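PDB 6ECX: StiE protein from Stigmatella aurantiaca, which transfers a methyl group from S-adenosylmethionine to an oxygen of a polyketide intermediate, as the O-methyltransferase domain of a multifunctional polyketide synthase. Local coordinates for residues Leu113-Tyr118 / Gln138-Ile143; Lys150-Gly155 / Asp180-Asn185. All coordinates share one frame; numbering follows the deposited sequence.

How the contacts relate
Contact 1 pairs the edge strand 141-145 of the methyltransferase sheet with its neighbour 114-119; contact 2, whose centre lies about 15 Å from that of contact 1, ties the loop 150-155 to the residues that close helix 172-181. The two touch directly. NH2 of R142 lies 3.1 Å from the carbonyl O of P154, a probable hydrogen bond, and the ring of Y118, a residue of the S-adenosylmethionine pocket, packs against the loop, with CE2 3.4 Å from D151 O. Contact 1 reaches the pocket through Y118, whereas in contact 2 the side chain of F153 stays about 7 Å from S-adenosylmethionine. Y157, just past the loop, bonds to D116 through its hydroxyl and to H182 through its backbone.

Contact 1: residues Leu113-Tyr118 / Gln138-Ile143; sequences LKLDGY and QNRIRI
Three groups converge on OD2 of D116: NH2 of R142 at 2.9 Å, the hydroxyl of Y157, and a bound glycerol probably left from crystallisation. R142 takes the carboxylate side-on, its NE bonded to D116 OD1 at 2.8 Å, which gives each oxygen its own nitrogen in a two-pronged salt bridge. Both oxygens lie close to the guanidinium plane, yet the nitrogens reach them from above the carboxylate plane, the two flat groups being turned 49° against each other. Beneath this pair run the neighbouring parallel strands 114-119 and 141-145, joined through helix 122-134 as a beta-alpha-beta unit of the Rossmann-like methyltransferase sheet, with 141-145 at its edge. The backbone pairing starts where L115 N meets R140 O at 2.8 Å, crosses back from R142 N to L115 O at 3.0 Å, returns from G117 N to R142 O at 2.8 Å and continues from G117 to F144. On the face turned from the salt bridge, CD1 of L115 meets CG1 of I141 at 3.9 Å; L103 and L106 of helix 101-109 pack on the leucine, while V132 of helix 122-134 packs on the isoleucine. Ahead of the paired residues, a bend at chi3 (-88°) swings the guanidinium of R140 around to L113, whose carbonyl O lies at the guanidinium edge, in its plane, and accepts NH2 in a nearly straight bond (168°, 3.0 Å); NH1 of the same arginine holds the carbonyl of G107.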
loop_
_atom_site.group_PDB
_atom_site.type_symbol
_atom_site.label_atom_id
_atom_site.label_comp_id
_atom_site.label_asym_id
_atom_site.label_seq_id
_atom_site.Cartn_x
_atom_site.Cartn_y
_atom_site.Cartn_z
ATOM N N LEU A 113 15.119 -15.238 0.994
ATOM C CA LEU A 113 13.707 -15.058 1.338
ATOM C C LEU A 113 12.813 -16.076 0.635
ATOM O O LEU A 113 13.074 -16.486 -0.498
ATOM C CB LEU A 113 13.223 -13.652 0.959
ATOM C CG LEU A 113 13.827 -12.427 1.647
ATOM C CD1 LEU A 113 13.222 -11.170 1.045
ATOM C CD2 LEU A 113 13.588 -12.482 3.167
ATOM N N LYS A 114 11.737 -16.461 1.328
ATOM C CA LYS A 114 10.603 -17.199 0.779
ATOM C C LYS A 114 9.376 -16.302 0.892
ATOM O O LYS A 114 9.102 -15.768 1.971
ATOM C CB LYS A 114 10.353 -18.505 1.543
ATOM C CG LYS A 114 11.563 -19.431 1.667
ATOM C CD LYS A 114 11.560 -20.508 0.573
ATOM C CE LYS A 114 12.702 -21.503 0.741
ATOM N NZ LYS A 114 12.655 -22.579 -0.285
ATOM N N LEU A 115 8.632 -16.135 -0.203
ATOM C CA LEU A 115 7.564 -15.136 -0.233
ATOM C C LEU A 115 6.312 -15.718 -0.870
ATOM O O LEU A 115 6.391 -16.418 -1.881
ATOM C CB LEU A 115 7.999 -13.875 -1.006
ATOM C CG LEU A 115 9.399 -13.305 -0.690
ATOM C CD1 LEU A 115 10.490 -13.908 -1.597
ATOM C CD2 LEU A 115 9.379 -11.816 -0.836
ATOM N N ASP A 116 5.159 -15.456 -0.255
ATOM C CA ASP A 116 3.868 -15.860 -0.803
ATOM C C ASP A 116 3.022 -14.628 -1.078
ATOM O O ASP A 116 3.087 -13.641 -0.343
ATOM C CB ASP A 116 3.121 -16.792 0.166
ATOM C CG ASP A 116 3.866 -18.108 0.388
ATOM O OD1 ASP A 116 4.418 -18.611 -0.607
ATOM O OD2 ASP A 116 3.928 -18.615 1.538
ATOM N N GLY A 117 2.222 -14.681 -2.130
ATOM C CA GLY A 117 1.304 -13.594 -2.441
ATOM C C GLY A 117 -0.107 -14.106 -2.630
ATOM O O GLY A 117 -0.316 -15.190 -3.183
ATOM N N TYR A 118 -1.078 -13.326 -2.144
ATOM C CA TYR A 118 -2.497 -13.551 -2.419
ATOM C C TYR A 118 -3.037 -12.387 -3.235
ATOM O O TYR A 118 -2.736 -11.223 -2.946
ATOM C CB TYR A 118 -3.344 -13.642 -1.137
ATOM C CG TYR A 118 -3.421 -14.967 -0.409
ATOM C CD1 TYR A 118 -2.601 -16.027 -0.747
ATOM C CD2 TYR A 118 -4.318 -15.139 0.654
ATOM C CE1 TYR A 118 -2.680 -17.220 -0.072
ATOM C CE2 TYR A 118 -4.399 -16.340 1.337
ATOM C CZ TYR A 118 -3.573 -17.382 0.957
ATOM O OH TYR A 118 -3.631 -18.596 1.608
ATOM N N GLN A 138 10.464 -19.170 -9.103
ATOM C CA GLN A 138 9.336 -20.033 -8.777
ATOM C C GLN A 138 9.640 -20.993 -7.634
ATOM O O GLN A 138 8.723 -21.634 -7.125
ATOM C CB GLN A 138 8.881 -20.825 -10.013
ATOM C CG GLN A 138 9.837 -21.925 -10.489
ATOM C CD GLN A 138 10.965 -21.389 -11.355
ATOM O OE1 GLN A 138 11.280 -20.194 -11.307
ATOM N NE2 GLN A 138 11.568 -22.263 -12.163
ATOM N N ASN A 139 10.886 -21.112 -7.207
ATOM C CA ASN A 139 11.155 -21.952 -6.053
ATOM C C ASN A 139 11.014 -21.205 -4.746
ATOM O O ASN A 139 10.897 -21.851 -3.698
ATOM C CB ASN A 139 12.550 -22.568 -6.161
ATOM C CG ASN A 139 12.718 -23.308 -7.440
ATOM O OD1 ASN A 139 13.603 -23.010 -8.246
ATOM N ND2 ASN A 139 11.839 -24.273 -7.661
ATOM N N ARG A 140 11.005 -19.867 -4.783
ATOM C CA ARG A 140 10.876 -19.085 -3.573
ATOM C C ARG A 140 9.605 -18.244 -3.483
ATOM O O ARG A 140 9.293 -17.772 -2.385
ATOM C CB ARG A 140 12.093 -18.166 -3.399
ATOM C CG ARG A 140 13.421 -18.929 -3.516
ATOM C CD ARG A 140 14.569 -18.138 -2.916
ATOM N NE ARG A 140 15.184 -17.250 -3.891
ATOM C CZ ARG A 140 15.128 -15.925 -3.863
ATOM N NH1 ARG A 140 15.736 -15.239 -4.824
ATOM N NH2 ARG A 140 14.473 -15.288 -2.886
ATOM N N ILE A 141 8.865 -18.043 -4.578
ATOM C CA ILE A 141 7.658 -17.213 -4.559
ATOM C C ILE A 141 6.470 -18.060 -5.011
ATOM O O ILE A 141 6.484 -18.615 -6.116
ATOM C CB ILE A 141 7.807 -15.971 -5.450
ATOM C CG1 ILE A 141 9.006 -15.136 -5.014
ATOM C CG2 ILE A 141 6.526 -15.099 -5.429
ATOM C CD1 ILE A 141 9.150 -13.859 -5.800
ATOM N N ARG A 142 5.435 -18.143 -4.174
ATOM C CA ARG A 142 4.181 -18.782 -4.570
ATOM C C ARG A 142 3.076 -17.735 -4.647
ATOM O O ARG A 142 3.007 -16.821 -3.813
ATOM C CB ARG A 142 3.766 -19.899 -3.607
ATOM C CG ARG A 142 4.781 -21.019 -3.427
ATOM C CD ARG A 142 4.276 -22.003 -2.387
ATOM N NE ARG A 142 4.042 -21.365 -1.090
ATOM C CZ ARG A 142 3.489 -21.995 -0.058
ATOM N NH1 ARG A 142 3.121 -23.261 -0.196
ATOM N NH2 ARG A 142 3.316 -21.383 1.105
ATOM N N ILE A 143 2.215 -17.882 -5.649
ATOM C CA ILE A 143 1.100 -16.977 -5.905
ATOM C C ILE A 143 -0.198 -17.762 -5.787
ATOM O O ILE A 143 -0.297 -18.888 -6.286
ATOM C CB ILE A 143 1.199 -16.335 -7.304
ATOM C CG1 ILE A 143 2.562 -15.653 -7.485
ATOM C CG2 ILE A 143 0.044 -15.358 -7.522
ATOM C CD1 ILE A 143 2.750 -14.437 -6.553
HETATM O O HOH W 1 7.151 -19.373 -0.986
#

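Contact 2: residues Lys150-Gly155 / Asp180-Asn185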
loop_
_atom_site.group_PDB
_atom_site.type_symbol
_atom_site.label_atom_id
_atom_site.label_comp_id
_atom_site.label_asym_id
_atom_site.label_seq_id
_atom_site.Cartn_x
_atom_site.Cartn_y
_atom_site.Cartn_z
ATOM N N LYS A 150 -10.800 -14.382 3.818
ATOM C CA LYS A 150 -11.527 -15.648 3.877
ATOM C C LYS A 150 -10.628 -16.873 3.874
ATOM O O LYS A 150 -11.063 -17.934 4.327
ATOM C CB LYS A 150 -12.499 -15.781 2.692
ATOM C CG LYS A 150 -13.476 -14.650 2.522
ATOM C CD LYS A 150 -14.371 -14.910 1.310
ATOM C CE LYS A 150 -15.474 -13.875 1.204
ATOM N NZ LYS A 150 -14.924 -12.494 1.155
ATOM N N ASP A 151 -9.408 -16.762 3.348
ATOM C CA ASP A 151 -8.487 -17.885 3.178
ATOM C C ASP A 151 -7.272 -17.675 4.070
ATOM O O ASP A 151 -6.575 -16.661 3.943
ATOM C CB ASP A 151 -8.028 -18.002 1.727
ATOM C CG ASP A 151 -9.151 -18.382 0.787
ATOM O OD1 ASP A 151 -9.863 -19.373 1.068
ATOM O OD2 ASP A 151 -9.330 -17.677 -0.235
ATOM N N ASP A 152 -6.999 -18.646 4.940
ATOM C CA ASP A 152 -5.804 -18.573 5.771
ATOM C C ASP A 152 -4.560 -18.413 4.909
ATOM O O ASP A 152 -4.431 -19.040 3.853
ATOM C CB ASP A 152 -5.676 -19.822 6.640
ATOM C CG ASP A 152 -6.492 -19.728 7.909
ATOM O OD1 ASP A 152 -7.215 -18.722 8.074
ATOM O OD2 ASP A 152 -6.404 -20.650 8.746
ATOM N N PHE A 153 -3.658 -17.541 5.351
ATOM C CA PHE A 153 -2.349 -17.471 4.732
ATOM C C PHE A 153 -1.659 -18.832 4.862
ATOM O O PHE A 153 -1.930 -19.585 5.804
ATOM C CB PHE A 153 -1.523 -16.363 5.382
ATOM C CG PHE A 153 -2.136 -14.998 5.237
ATOM C CD1 PHE A 153 -2.648 -14.578 4.012
ATOM C CD2 PHE A 153 -2.221 -14.134 6.333
ATOM C CE1 PHE A 153 -3.222 -13.309 3.875
ATOM C CE2 PHE A 153 -2.790 -12.877 6.202
ATOM C CZ PHE A 153 -3.287 -12.458 4.966
ATOM N N PRO A 154 -0.808 -19.205 3.902
ATOM C CA PRO A 154 -0.312 -20.584 3.816
ATOM C C PRO A 154 1.043 -20.793 4.483
ATOM O O PRO A 154 1.966 -21.366 3.893
ATOM C CB PRO A 154 -0.233 -20.817 2.307
ATOM C CG PRO A 154 0.139 -19.479 1.759
ATOM C CD PRO A 154 -0.494 -18.441 2.676
ATOM N N GLY A 155 1.179 -20.328 5.717
ATOM C CA GLY A 155 2.437 -20.466 6.417
ATOM C C GLY A 155 2.517 -19.513 7.595
ATOM O O GLY A 155 1.539 -18.855 7.963
ATOM N N ASP A 180 -2.609 -11.902 12.255
ATOM C CA ASP A 180 -2.154 -12.319 13.582
ATOM C C ASP A 180 -1.808 -13.809 13.620
ATOM O O ASP A 180 -0.710 -14.191 14.018
ATOM C CB ASP A 180 -3.246 -11.983 14.611
ATOM C CG ASP A 180 -2.836 -12.295 16.032
ATOM O OD1 ASP A 180 -1.635 -12.533 16.256
ATOM O OD2 ASP A 180 -3.723 -12.299 16.914
ATOM N N ARG A 181 -2.725 -14.665 13.184
ATOM C CA ARG A 181 -2.507 -16.100 13.336
ATOM C C ARG A 181 -1.347 -16.618 12.493
ATOM O O ARG A 181 -0.882 -17.746 12.723
ATOM C CB ARG A 181 -3.805 -16.852 12.998
ATOM C CG ARG A 181 -4.898 -16.586 14.033
ATOM C CD ARG A 181 -6.226 -17.305 13.742
ATOM N NE ARG A 181 -6.909 -16.764 12.569
ATOM C CZ ARG A 181 -6.947 -17.373 11.395
ATOM N NH1 ARG A 181 -6.360 -18.553 11.245
ATOM N NH2 ARG A 181 -7.585 -16.814 10.376
ATOM N N HIS A 182 -0.872 -15.835 11.527
ATOM C CA HIS A 182 0.212 -16.283 10.652
ATOM C C HIS A 182 1.440 -15.387 10.724
ATOM O O HIS A 182 2.284 -15.415 9.826
ATOM C CB HIS A 182 -0.299 -16.404 9.216
ATOM C CG HIS A 182 -1.365 -17.430 9.082
ATOM N ND1 HIS A 182 -2.689 -17.158 9.353
ATOM C CD2 HIS A 182 -1.301 -18.748 8.778
ATOM C CE1 HIS A 182 -3.400 -18.262 9.192
ATOM N NE2 HIS A 182 -2.582 -19.238 8.844
ATOM N N LEU A 183 1.572 -14.599 11.781
ATOM C CA LEU A 183 2.759 -13.788 11.994
ATOM C C LEU A 183 3.492 -14.347 13.208
ATOM O O LEU A 183 2.876 -14.524 14.267
ATOM C CB LEU A 183 2.345 -12.329 12.215
ATOM C CG LEU A 183 3.346 -11.189 12.197
ATOM C CD1 LEU A 183 4.238 -11.281 10.957
ATOM C CD2 LEU A 183 2.567 -9.868 12.225
ATOM N N THR A 184 4.789 -14.641 13.063
ATOM C CA THR A 184 5.571 -15.014 14.244
ATOM C C THR A 184 5.572 -13.868 15.257
ATOM O O THR A 184 5.469 -12.693 14.896
ATOM C CB THR A 184 7.023 -15.378 13.873
ATOM O OG1 THR A 184 7.692 -14.257 13.265
ATOM C CG2 THR A 184 7.042 -16.518 12.931
ATOM N N ASN A 185 5.698 -14.203 16.543
ATOM C CA ASN A 185 5.722 -13.143 17.556
ATOM C C ASN A 185 6.899 -12.201 17.320
ATOM O O ASN A 185 8.007 -12.624 16.984
ATOM C CB ASN A 185 5.786 -13.719 18.977
ATOM C CG ASN A 185 5.506 -12.661 20.035
ATOM O OD1 ASN A 185 4.881 -11.634 19.736
ATOM N ND2 ASN A 185 5.954 -12.902 21.278
HETATM O O HOH W 2 -3.691 -21.846 8.738
#
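The loop that follows the cofactor-binding residues D147 and S148 lies close to the S-adenosylmethionine pocket, and its D152, F153 and G155 close around H182, which follows helix 172-181. With CG beside its backbone N (chi1 -63°), the imidazole reaches in among the loop residues while ND1 turns back to bond with the carbonyl of N178 in the helix. One face of the ring carries the start of F153: CB sits above it, 4.2 Å from the ring centroid in a CH-pi contact, and the backbone N of F153 lies over the centre, itself bonded to OD1 of N178. The phenyl ring is set further out, presenting its edge to the imidazole face in an offset edge-to-face pair, planes 79° apart and centroids 6.0 Å apart; beyond it lie M93 and F95. Around the rim of the imidazole, G155 O lies in the ring plane 3.0 Å from H182 CD2, so that a carbon edge faces a buried carbonyl with no hydrogen-bond partner in the model, and a water near that plane stands 2.8 Å from H182 NE2. The same water donates to OD2 of D152 at 3.0 Å, bridging ring and acid. R181, next to H182 in sequence, crosses the D152 side chain at about a right angle. Its NH2 bonds to D152 OD1 at 3.0 Å on the syn side, though 33° out of the carboxylate plane, whereas NH1 makes only weak bonds to both oxygens; S177 holds NE. Since the carbonyl of N178 can only accept, ND1 probably carries a hydrogen, and the nearby carboxylate might favour a positive charge on the imidazole, an effect that the salt bridge to R181 would weaken.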